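Local coordinates for protein oxidoreductase (Listeria innocua, PDB 3E18) that probably acts as an NAD-dependent dehydrogenase of the GFO/IDH/MocA family, holding its dinucleotide on a Rossmann fold, with a substrate not yet known, at residues K52-Y57 with L61-V66; A107-A112 with V323-V328; D128-I133 with P237-K242. One frame throughout, in Å; residues are numbered along the deposited sequence. Where two conformers were deposited one is given.

From the N terminus, contact 1 comes first and closes the shortest loop: residues 52-57 meet 61-66 around the short helix 57-62 of the Rossmann domain, and the loop is complete before contact 2 opens. Contact 2 spans far more of the chain, bringing helix 102-115 of the nucleotide-binding half against the start of helix 325-344. Contact 3, between 128-133 and 237-242, lies wholly within that long span and joins helix 129-140 to a strand of the large mixed sheet. None crosses another. Contacts 1 and 3 stand about 41 Å apart between centres, on opposite sides of the chain's centre, as contacts 2 and 3 also do.

Contact 1: residues K52-Y57 with L61-V66; sequences KIYESY and LADEKV
Tyr57 and Leu61 are joined by one turn of backbone, Leu61 N donating to Tyr57 O over 3.1 Å, whereas farther along the segments diverge, with Tyr54 CA and Asp63 CA 9.8 Å apart. Two tyrosines then use two different chemistries. Tyr57 places its CG opposite the backbone N (chi1 -174°), which brings the ring alongside the same helical turn, where Leu61 lies over one face: Leu61 CG is 4.1 Å from the Tyr57 ring centroid, a CH-pi contact. The methyls of Leu61 spread over the far half of the ring, Leu61 CD1 touching Tyr57 CE2 at 3.7 Å and CD2 lying near CZ and OH. At the end of the ring, the Tyr57 hydroxyl bonds to Leu81 O of helix 78-87.

Tyr54 spans the wider part of the gap. Its hydroxyl donates to Asp63, with OH and OD2 only 2.5 Å apart; the carboxylate oxygen is met on its anti side, 32° out of plane, and sits at the edge of the ring. Ring and carboxylate are strongly inclined to one another. Asp63 OD1 meanwhile accepts from Lys65 N at 3.0 Å, forming an Asx turn, and Val66 CG2 lies 3.4 Å from Tyr54 OH. Outside the segments, Tyr54 rests on Val9 and His33 of the parallel sheet.

The two oxygens of Asp63 are thus divided between a phenol and a turn amide, which fixes the carboxylate's rotation at the point where the chain leaves helix 57-62. Two donors turned to one acid would suit a charged carboxylate, and Lys52 NZ, 5.1 Å from Asp63 OD2 without touching it, would probably help stabilise that charge.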
loop_
_atom_site.group_PDB
_atom_site.type_symbol
_atom_site.label_atom_id
_atom_site.label_comp_id
_atom_site.label_asym_id
_atom_site.label_seq_id
_atom_site.Cartn_x
_atom_site.Cartn_y
_atom_site.Cartn_z
ATOM N N LYS A 52 26.283 -40.723 -1.942
ATOM C CA LYS A 52 27.252 -40.996 -0.871
ATOM C C LYS A 52 26.838 -40.252 0.396
ATOM O O LYS A 52 26.453 -39.078 0.336
ATOM C CB LYS A 52 28.658 -40.557 -1.280
ATOM C CG LYS A 52 29.751 -40.899 -0.267
ATOM C CD LYS A 52 30.881 -39.877 -0.302
ATOM C CE LYS A 52 32.174 -40.441 0.296
ATOM N NZ LYS A 52 31.973 -41.109 1.621
ATOM N N ILE A 53 26.894 -40.938 1.536
ATOM C CA ILE A 53 26.580 -40.292 2.814
ATOM C C ILE A 53 27.733 -40.297 3.810
ATOM O O ILE A 53 28.492 -41.266 3.900
ATOM C CB ILE A 53 25.287 -40.839 3.463
ATOM C CG1 ILE A 53 25.348 -42.361 3.619
ATOM C CG2 ILE A 53 24.069 -40.414 2.639
ATOM C CD1 ILE A 53 24.372 -42.915 4.646
ATOM N N TYR A 54 27.874 -39.187 4.528
ATOM C CA TYR A 54 28.895 -39.038 5.544
ATOM C C TYR A 54 28.264 -39.245 6.901
ATOM O O TYR A 54 27.103 -38.897 7.103
ATOM C CB TYR A 54 29.512 -37.643 5.474
ATOM C CG TYR A 54 30.417 -37.425 4.291
ATOM C CD1 TYR A 54 31.802 -37.573 4.412
ATOM C CD2 TYR A 54 29.900 -37.042 3.055
ATOM C CE1 TYR A 54 32.645 -37.365 3.323
ATOM C CE2 TYR A 54 30.727 -36.829 1.966
ATOM C CZ TYR A 54 32.101 -36.993 2.108
ATOM O OH TYR A 54 32.921 -36.777 1.030
ATOM N N GLU A 55 29.033 -39.807 7.833
ATOM C CA GLU A 55 28.536 -40.086 9.183
ATOM C C GLU A 55 28.568 -38.862 10.101
ATOM O O GLU A 55 27.848 -38.808 11.102
ATOM C CB GLU A 55 29.306 -41.251 9.823
ATOM C CG GLU A 55 29.132 -42.601 9.117
ATOM C CD GLU A 55 27.687 -43.090 9.104
ATOM O OE1 GLU A 55 27.045 -43.102 10.178
ATOM O OE2 GLU A 55 27.197 -43.467 8.018
ATOM N N SER A 56 29.403 -37.884 9.760
ATOM C CA SER A 56 29.531 -36.677 10.562
ATOM C C SER A 56 29.906 -35.489 9.690
ATOM O O SER A 56 30.452 -35.653 8.601
ATOM C CB SER A 56 30.579 -36.870 11.660
ATOM O OG SER A 56 31.877 -36.942 11.100
ATOM N N TYR A 57 29.622 -34.289 10.184
ATOM C CA TYR A 57 30.022 -33.077 9.486
ATOM C C TYR A 57 31.541 -32.946 9.523
ATOM O O TYR A 57 32.159 -32.561 8.535
ATOM C CB TYR A 57 29.321 -31.852 10.081
ATOM C CG TYR A 57 29.570 -30.572 9.317
ATOM C CD1 TYR A 57 29.288 -30.481 7.949
ATOM C CD2 TYR A 57 30.076 -29.445 9.965
ATOM C CE1 TYR A 57 29.527 -29.293 7.244
ATOM C CE2 TYR A 57 30.303 -28.254 9.270
ATOM C CZ TYR A 57 30.020 -28.192 7.912
ATOM O OH TYR A 57 30.236 -27.027 7.209
ATOM N N LEU A 61 34.331 -32.422 6.347
ATOM C CA LEU A 61 35.345 -31.380 6.371
ATOM C C LEU A 61 36.775 -31.927 6.385
ATOM O O LEU A 61 37.707 -31.248 5.961
ATOM C CB LEU A 61 35.101 -30.477 7.576
ATOM C CG LEU A 61 33.788 -29.683 7.655
ATOM C CD1 LEU A 61 33.977 -28.571 8.650
ATOM C CD2 LEU A 61 33.336 -29.120 6.309
ATOM N N ALA A 62 36.938 -33.158 6.863
ATOM C CA ALA A 62 38.227 -33.852 6.815
ATOM C C ALA A 62 38.532 -34.457 5.438
ATOM O O ALA A 62 39.688 -34.795 5.144
ATOM C CB ALA A 62 38.283 -34.933 7.889
ATOM N N ASP A 63 37.501 -34.600 4.603
ATOM C CA ASP A 63 37.649 -35.196 3.276
ATOM C C ASP A 63 38.352 -34.257 2.291
ATOM O O ASP A 63 37.786 -33.237 1.892
ATOM C CB ASP A 63 36.282 -35.628 2.735
ATOM C CG ASP A 63 36.379 -36.654 1.609
ATOM O OD1 ASP A 63 37.443 -36.779 0.975
ATOM O OD2 ASP A 63 35.375 -37.347 1.353
ATOM N N GLU A 64 39.568 -34.633 1.877
ATOM C CA GLU A 64 40.358 -33.862 0.901
ATOM C C GLU A 64 39.727 -33.801 -0.490
ATOM O O GLU A 64 40.036 -32.902 -1.275
ATOM C CB GLU A 64 41.786 -34.415 0.787
ATOM C CG GLU A 64 42.818 -33.692 1.653
ATOM C CD GLU A 64 44.230 -34.293 1.558
ATOM O OE1 GLU A 64 44.617 -34.784 0.469
ATOM O OE2 GLU A 64 44.957 -34.264 2.580
ATOM N N LYS A 65 38.859 -34.767 -0.796
ATOM C CA LYS A 65 38.151 -34.800 -2.075
ATOM C C LYS A 65 37.055 -33.730 -2.197
ATOM O O LYS A 65 36.624 -33.413 -3.304
ATOM C CB LYS A 65 37.532 -36.182 -2.312
ATOM C CG LYS A 65 38.453 -37.188 -2.971
ATOM C CD LYS A 65 38.870 -38.271 -2.002
ATOM C CE LYS A 65 38.662 -39.661 -2.601
ATOM N NZ LYS A 65 39.193 -39.785 -3.992
ATOM N N VAL A 66 36.605 -33.191 -1.062
ATOM C CA VAL A 66 35.533 -32.188 -1.027
ATOM C C VAL A 66 36.093 -30.790 -1.278
ATOM O O VAL A 66 37.051 -30.380 -0.638
ATOM C CB VAL A 66 34.784 -32.235 0.319
ATOM C CG1 VAL A 66 33.721 -31.111 0.418
ATOM C CG2 VAL A 66 34.130 -33.615 0.500
#

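Contact 2: residues A107-A112 with V323-V328; sequences AIMDVA and VQNEEV
Met109 and Asn325 meet side by side, their side chains running past each other in opposite directions. The small surface contact they make sets helix 102-115 of the Rossmann domain against the first turn of the late helix 325-344. With chi2 extended (168°), Met109 carries SD outward beyond CG, and both atoms lie along the asparagine's flank: Met109 SD is 3.9 Å from Asn325 CB, and Met109 CG is 4.0 Å from the same carbon. At chi3 the chain bends, turning the methyl toward Glu326, though that approach is loose and doubtful because the glutamate was modelled in two conformers. Asn325 offers its beta carbon to the thioether while its amide serves another purpose, Asn325 ND2 donating to Phe119 O on strand 119-122, at one edge of the parallel sheet.

The helix start is secured from within its own segment. Gln324 occupies the N-cap position, and its backbone N donates to Glu327 OE1 at 3.2 Å, as in one half of a capping box; Glu327 is also salt-bridged to Arg126.

No hydrogen bond links the two segments. What attraction there is probably comes from dispersion between the polarisable thioether and the methylene, weak and undirected, while the directional hold on Asn325 comes from its bond to the neighbouring strand.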
loop_
_atom_site.group_PDB
_atom_site.type_symbol
_atom_site.label_atom_id
_atom_site.label_comp_id
_atom_site.label_asym_id
_atom_site.label_seq_id
_atom_site.Cartn_x
_atom_site.Cartn_y
_atom_site.Cartn_z
ATOM N N ALA A 107 31.225 -11.533 10.123
ATOM C CA ALA A 107 32.150 -12.533 10.666
ATOM C C ALA A 107 32.536 -13.600 9.645
ATOM O O ALA A 107 33.718 -13.913 9.504
ATOM C CB ALA A 107 31.592 -13.166 11.922
ATOM N N ILE A 108 31.538 -14.159 8.953
ATOM C CA ILE A 108 31.766 -15.136 7.898
ATOM C C ILE A 108 32.612 -14.579 6.754
ATOM O O ILE A 108 33.561 -15.230 6.316
ATOM C CB ILE A 108 30.448 -15.673 7.344
ATOM C CG1 ILE A 108 29.721 -16.465 8.429
ATOM C CG2 ILE A 108 30.702 -16.543 6.114
ATOM C CD1 ILE A 108 28.346 -16.962 7.990
ATOM N N MET A 109 32.276 -13.366 6.310
ATOM C CA MET A 109 33.036 -12.646 5.289
ATOM C C MET A 109 34.516 -12.489 5.664
ATOM O O MET A 109 35.406 -12.717 4.826
ATOM C CB MET A 109 32.398 -11.270 5.002
ATOM C CG MET A 109 31.100 -11.311 4.146
ATOM S SD MET A 109 30.146 -9.754 4.094
ATOM C CE MET A 109 31.325 -8.625 3.364
ATOM N N ASP A 110 34.759 -12.115 6.920
ATOM C CA ASP A 110 36.109 -12.014 7.479
ATOM C C ASP A 110 36.871 -13.339 7.416
ATOM O O ASP A 110 37.995 -13.377 6.947
ATOM C CB ASP A 110 36.053 -11.523 8.926
ATOM C CG ASP A 110 35.764 -10.032 9.036
ATOM O OD1 ASP A 110 35.935 -9.292 8.042
ATOM O OD2 ASP A 110 35.364 -9.610 10.138
ATOM N N VAL A 111 36.242 -14.413 7.879
ATOM C CA VAL A 111 36.843 -15.743 7.826
ATOM C C VAL A 111 37.152 -16.156 6.377
ATOM O O VAL A 111 38.261 -16.582 6.099
ATOM C CB VAL A 111 35.978 -16.813 8.557
ATOM C CG1 VAL A 111 36.561 -18.218 8.375
ATOM C CG2 VAL A 111 35.856 -16.481 10.051
ATOM N N ALA A 112 36.190 -15.993 5.466
ATOM C CA ALA A 112 36.372 -16.365 4.045
ATOM C C ALA A 112 37.577 -15.646 3.434
ATOM O O ALA A 112 38.388 -16.253 2.726
ATOM C CB ALA A 112 35.100 -16.066 3.239
ATOM N N VAL A 323 25.659 -12.743 -7.095
ATOM C CA VAL A 323 25.211 -12.510 -5.715
ATOM C C VAL A 323 26.433 -12.125 -4.879
ATOM O O VAL A 323 27.214 -12.984 -4.485
ATOM C CB VAL A 323 24.531 -13.755 -5.099
ATOM C CG1 VAL A 323 23.986 -13.420 -3.711
ATOM C CG2 VAL A 323 23.400 -14.258 -5.980
ATOM N N GLN A 324 26.601 -10.827 -4.644
ATOM C CA GLN A 324 27.745 -10.311 -3.922
ATOM C C GLN A 324 27.432 -10.253 -2.438
ATOM O O GLN A 324 26.305 -9.945 -2.057
ATOM C CB GLN A 324 28.104 -8.921 -4.457
ATOM C CG GLN A 324 28.458 -8.963 -5.927
ATOM C CD GLN A 324 29.381 -7.848 -6.353
ATOM O OE1 GLN A 324 30.562 -7.835 -5.998
ATOM N NE2 GLN A 324 28.857 -6.914 -7.140
ATOM N N ASN A 325 28.427 -10.555 -1.604
ATOM C CA ASN A 325 28.219 -10.655 -0.157
ATOM C C ASN A 325 27.850 -9.322 0.482
ATOM O O ASN A 325 27.050 -9.282 1.412
ATOM C CB ASN A 325 29.448 -11.265 0.521
ATOM C CG ASN A 325 29.554 -12.755 0.286
ATOM O OD1 ASN A 325 28.548 -13.446 0.165
ATOM N ND2 ASN A 325 30.777 -13.262 0.224
ATOM N N GLU A 326 28.424 -8.244 -0.041
ATOM C CA GLU A 326 28.126 -6.889 0.413
ATOM C C GLU A 326 26.661 -6.510 0.160
ATOM O O GLU A 326 26.054 -5.778 0.947
ATOM C CB GLU A 326 29.089 -5.881 -0.229
ATOM C CG GLU A 326 29.741 -6.329 -1.547
ATOM C CD GLU A 326 30.937 -7.268 -1.354
ATOM O OE1 GLU A 326 30.926 -8.364 -1.953
ATOM O OE2 GLU A 326 31.873 -6.923 -0.598
ATOM N N GLU A 327 26.097 -7.024 -0.935
ATOM C CA GLU A 327 24.676 -6.849 -1.227
ATOM C C GLU A 327 23.842 -7.615 -0.209
ATOM O O GLU A 327 22.847 -7.109 0.299
ATOM C CB GLU A 327 24.324 -7.368 -2.627
ATOM C CG GLU A 327 24.981 -6.645 -3.774
ATOM C CD GLU A 327 24.787 -7.349 -5.119
ATOM O OE1 GLU A 327 24.418 -8.542 -5.166
ATOM O OE2 GLU A 327 25.003 -6.699 -6.147
ATOM N N VAL A 328 24.263 -8.844 0.074
ATOM C CA VAL A 328 23.582 -9.723 1.020
ATOM C C VAL A 328 23.570 -9.104 2.432
ATOM O O VAL A 328 22.548 -9.179 3.138
ATOM C CB VAL A 328 24.191 -11.164 0.964
ATOM C CG1 VAL A 328 23.562 -12.095 1.976
ATOM C CG2 VAL A 328 24.005 -11.746 -0.419
#

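Contact 3: residues D128-I133 with P237-K242; sequences DEDFLI and PRWYVK
Asp130 OD2 meets both Trp239 and Arg238. The indole NE1 of Trp239 donates to it at 2.9 Å, with an N-H...O angle of 157°, and the oxygen lies practically in the indole plane while being met on the anti side of the carboxylate. Arg238 approaches differently: its NE stands 3.2 Å from Asp130 OD2 in a salt bridge, but the oxygen is well out of the guanidinium plane, so charge rather than a directed N-H makes the attraction. Asp130 CG takes the crowded position between backbone N and carbonyl carbon (chi1 59°), turning the acid from its helix toward the strand. Beside this polar group, Phe131 CD1 touches Trp239 CZ2 at 4.0 Å, the indole carbon coming to the edge of the phenyl ring.

A water forms the next layer. It donates to Asp130 OD2 at 2.9 Å and to Asp128 OD2 at 2.6 Å, and accepts from Arg238 NH2 at 2.8 Å in the guanidinium plane. Arg238 and Trp239 also pack on each other, the indole NE1 lying over the centre of the guanidinium at 3.5 Å from its plane. Farther out, Ser151 bonds to Arg238 NH1 and Arg125 makes a salt bridge with Asp128.

Arg238 and Trp239 form a classic beta bulge opposite Ile250, which is consistent with both side chains facing the same acid. The result is a buried helix-on-sheet join in the GFO/IDH/MocA C-terminal domain, whose strand 239-243 also sends Tyr240 and Lys242 to bond with the second subunit.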
loop_
_atom_site.group_PDB
_atom_site.type_symbol
_atom_site.label_atom_id
_atom_site.label_comp_id
_atom_site.label_asym_id
_atom_site.label_seq_id
_atom_site.Cartn_x
_atom_site.Cartn_y
_atom_site.Cartn_z
ATOM N N ASP A 128 14.276 -15.175 -11.121
ATOM C CA ASP A 128 12.829 -15.312 -11.339
ATOM C C ASP A 128 12.386 -14.510 -12.566
ATOM O O ASP A 128 12.767 -13.351 -12.727
ATOM C CB ASP A 128 12.042 -14.869 -10.103
ATOM C CG ASP A 128 11.810 -15.995 -9.099
ATOM O OD1 ASP A 128 12.348 -17.112 -9.279
ATOM O OD2 ASP A 128 11.070 -15.756 -8.113
ATOM N N GLU A 129 11.619 -15.148 -13.442
ATOM C CA GLU A 129 11.202 -14.551 -14.719
ATOM C C GLU A 129 10.368 -13.265 -14.559
ATOM O O GLU A 129 10.620 -12.255 -15.228
ATOM C CB GLU A 129 10.420 -15.592 -15.538
ATOM C CG GLU A 129 10.461 -15.335 -17.032
ATOM C CD GLU A 129 9.870 -16.469 -17.871
ATOM O OE1 GLU A 129 9.731 -17.615 -17.371
ATOM O OE2 GLU A 129 9.536 -16.196 -19.047
ATOM N N ASP A 130 9.408 -13.296 -13.635
ATOM C CA ASP A 130 8.622 -12.101 -13.298
ATOM C C ASP A 130 9.508 -10.924 -12.872
ATOM O O ASP A 130 9.284 -9.793 -13.297
ATOM C CB ASP A 130 7.616 -12.410 -12.200
ATOM C CG ASP A 130 8.270 -12.905 -10.928
ATOM O OD1 ASP A 130 8.951 -13.954 -10.960
ATOM O OD2 ASP A 130 8.078 -12.257 -9.891
ATOM N N PHE A 131 10.514 -11.202 -12.048
ATOM C CA PHE A 131 11.433 -10.159 -11.596
ATOM C C PHE A 131 12.287 -9.632 -12.750
ATOM O O PHE A 131 12.565 -8.435 -12.832
ATOM C CB PHE A 131 12.321 -10.675 -10.437
ATOM C CG PHE A 131 13.497 -9.783 -10.153
ATOM C CD1 PHE A 131 13.295 -8.496 -9.655
ATOM C CD2 PHE A 131 14.791 -10.212 -10.410
ATOM C CE1 PHE A 131 14.379 -7.623 -9.421
ATOM C CE2 PHE A 131 15.898 -9.341 -10.170
ATOM C CZ PHE A 131 15.676 -8.056 -9.674
ATOM N N LEU A 132 12.714 -10.529 -13.639
ATOM C CA LEU A 132 13.538 -10.130 -14.777
ATOM C C LEU A 132 12.769 -9.293 -15.816
ATOM O O LEU A 132 13.362 -8.426 -16.477
ATOM C CB LEU A 132 14.241 -11.339 -15.408
ATOM C CG LEU A 132 15.324 -11.994 -14.520
ATOM C CD1 LEU A 132 15.917 -13.228 -15.192
ATOM C CD2 LEU A 132 16.434 -11.014 -14.126
ATOM N N ILE A 133 11.458 -9.520 -15.914
ATOM C CA ILE A 133 10.553 -8.600 -16.654
ATOM C C ILE A 133 10.600 -7.182 -16.066
ATOM O O ILE A 133 10.769 -6.217 -16.808
ATOM C CB ILE A 133 9.109 -9.137 -16.720
ATOM C CG1 ILE A 133 9.058 -10.399 -17.583
ATOM C CG2 ILE A 133 8.139 -8.094 -17.290
ATOM C CD1 ILE A 133 7.763 -11.168 -17.472
ATOM N N PRO A 237 -1.876 -8.255 -6.993
ATOM C CA PRO A 237 -0.829 -8.612 -7.974
ATOM C C PRO A 237 0.574 -8.836 -7.413
ATOM O O PRO A 237 0.968 -8.201 -6.418
ATOM C CB PRO A 237 -0.794 -7.397 -8.929
ATOM C CG PRO A 237 -1.545 -6.341 -8.257
ATOM C CD PRO A 237 -2.561 -7.011 -7.393
ATOM N N ARG A 238 1.323 -9.708 -8.088
ATOM C CA ARG A 238 2.723 -9.955 -7.770
ATOM C C ARG A 238 3.534 -8.657 -7.897
ATOM O O ARG A 238 4.319 -8.342 -7.010
ATOM C CB ARG A 238 3.271 -11.076 -8.666
ATOM C CG ARG A 238 4.754 -11.387 -8.521
ATOM C CD ARG A 238 5.145 -12.011 -7.191
ATOM N NE ARG A 238 6.598 -12.058 -7.072
ATOM C CZ ARG A 238 7.366 -11.067 -6.621
ATOM N NH1 ARG A 238 6.844 -9.927 -6.181
ATOM N NH2 ARG A 238 8.671 -11.239 -6.583
ATOM N N TRP A 239 3.319 -7.905 -8.976
ATOM C CA TRP A 239 4.064 -6.638 -9.209
ATOM C C TRP A 239 3.102 -5.530 -9.615
ATOM O O TRP A 239 2.161 -5.771 -10.365
ATOM C CB TRP A 239 5.090 -6.834 -10.320
ATOM C CG TRP A 239 6.297 -7.676 -9.918
ATOM C CD1 TRP A 239 6.501 -9.004 -10.176
ATOM C CD2 TRP A 239 7.446 -7.222 -9.213
ATOM N NE1 TRP A 239 7.715 -9.414 -9.662
ATOM C CE2 TRP A 239 8.317 -8.331 -9.072
ATOM C CE3 TRP A 239 7.837 -5.977 -8.694
ATOM C CZ2 TRP A 239 9.551 -8.235 -8.423
ATOM C CZ3 TRP A 239 9.053 -5.881 -8.043
ATOM C CH2 TRP A 239 9.900 -6.999 -7.908
ATOM N N TYR A 240 3.323 -4.321 -9.109
ATOM C CA TYR A 240 2.579 -3.161 -9.558
ATOM C C TYR A 240 3.599 -2.043 -9.524
ATOM O O TYR A 240 4.124 -1.710 -8.465
ATOM C CB TYR A 240 1.387 -2.858 -8.642
ATOM C CG TYR A 240 0.597 -1.599 -9.019
ATOM C CD1 TYR A 240 -0.356 -1.617 -10.051
ATOM C CD2 TYR A 240 0.808 -0.398 -8.342
ATOM C CE1 TYR A 240 -1.080 -0.462 -10.391
ATOM C CE2 TYR A 240 0.089 0.758 -8.670
ATOM C CZ TYR A 240 -0.843 0.723 -9.698
ATOM O OH TYR A 240 -1.548 1.868 -10.006
ATOM N N VAL A 241 3.914 -1.503 -10.690
ATOM C CA VAL A 241 5.042 -0.566 -10.794
ATOM C C VAL A 241 4.639 0.717 -11.500
ATOM O O VAL A 241 3.851 0.692 -12.418
ATOM C CB VAL A 241 6.288 -1.227 -11.481
ATOM C CG1 VAL A 241 6.892 -2.344 -10.589
ATOM C CG2 VAL A 241 5.942 -1.798 -12.870
ATOM N N LYS A 242 5.210 1.845 -11.081
ATOM C CA LYS A 242 4.803 3.131 -11.602
ATOM C C LYS A 242 6.022 3.882 -12.070
ATOM O O LYS A 242 7.046 3.874 -11.393
ATOM C CB LYS A 242 4.121 3.967 -10.507
ATOM C CG LYS A 242 2.766 3.432 -10.037
ATOM C CD LYS A 242 2.152 4.352 -8.967
ATOM C CE LYS A 242 1.547 5.605 -9.594
ATOM N NZ LYS A 242 1.345 6.645 -8.541
HETATM O O HOH W 1 9.950 -13.362 -7.945
#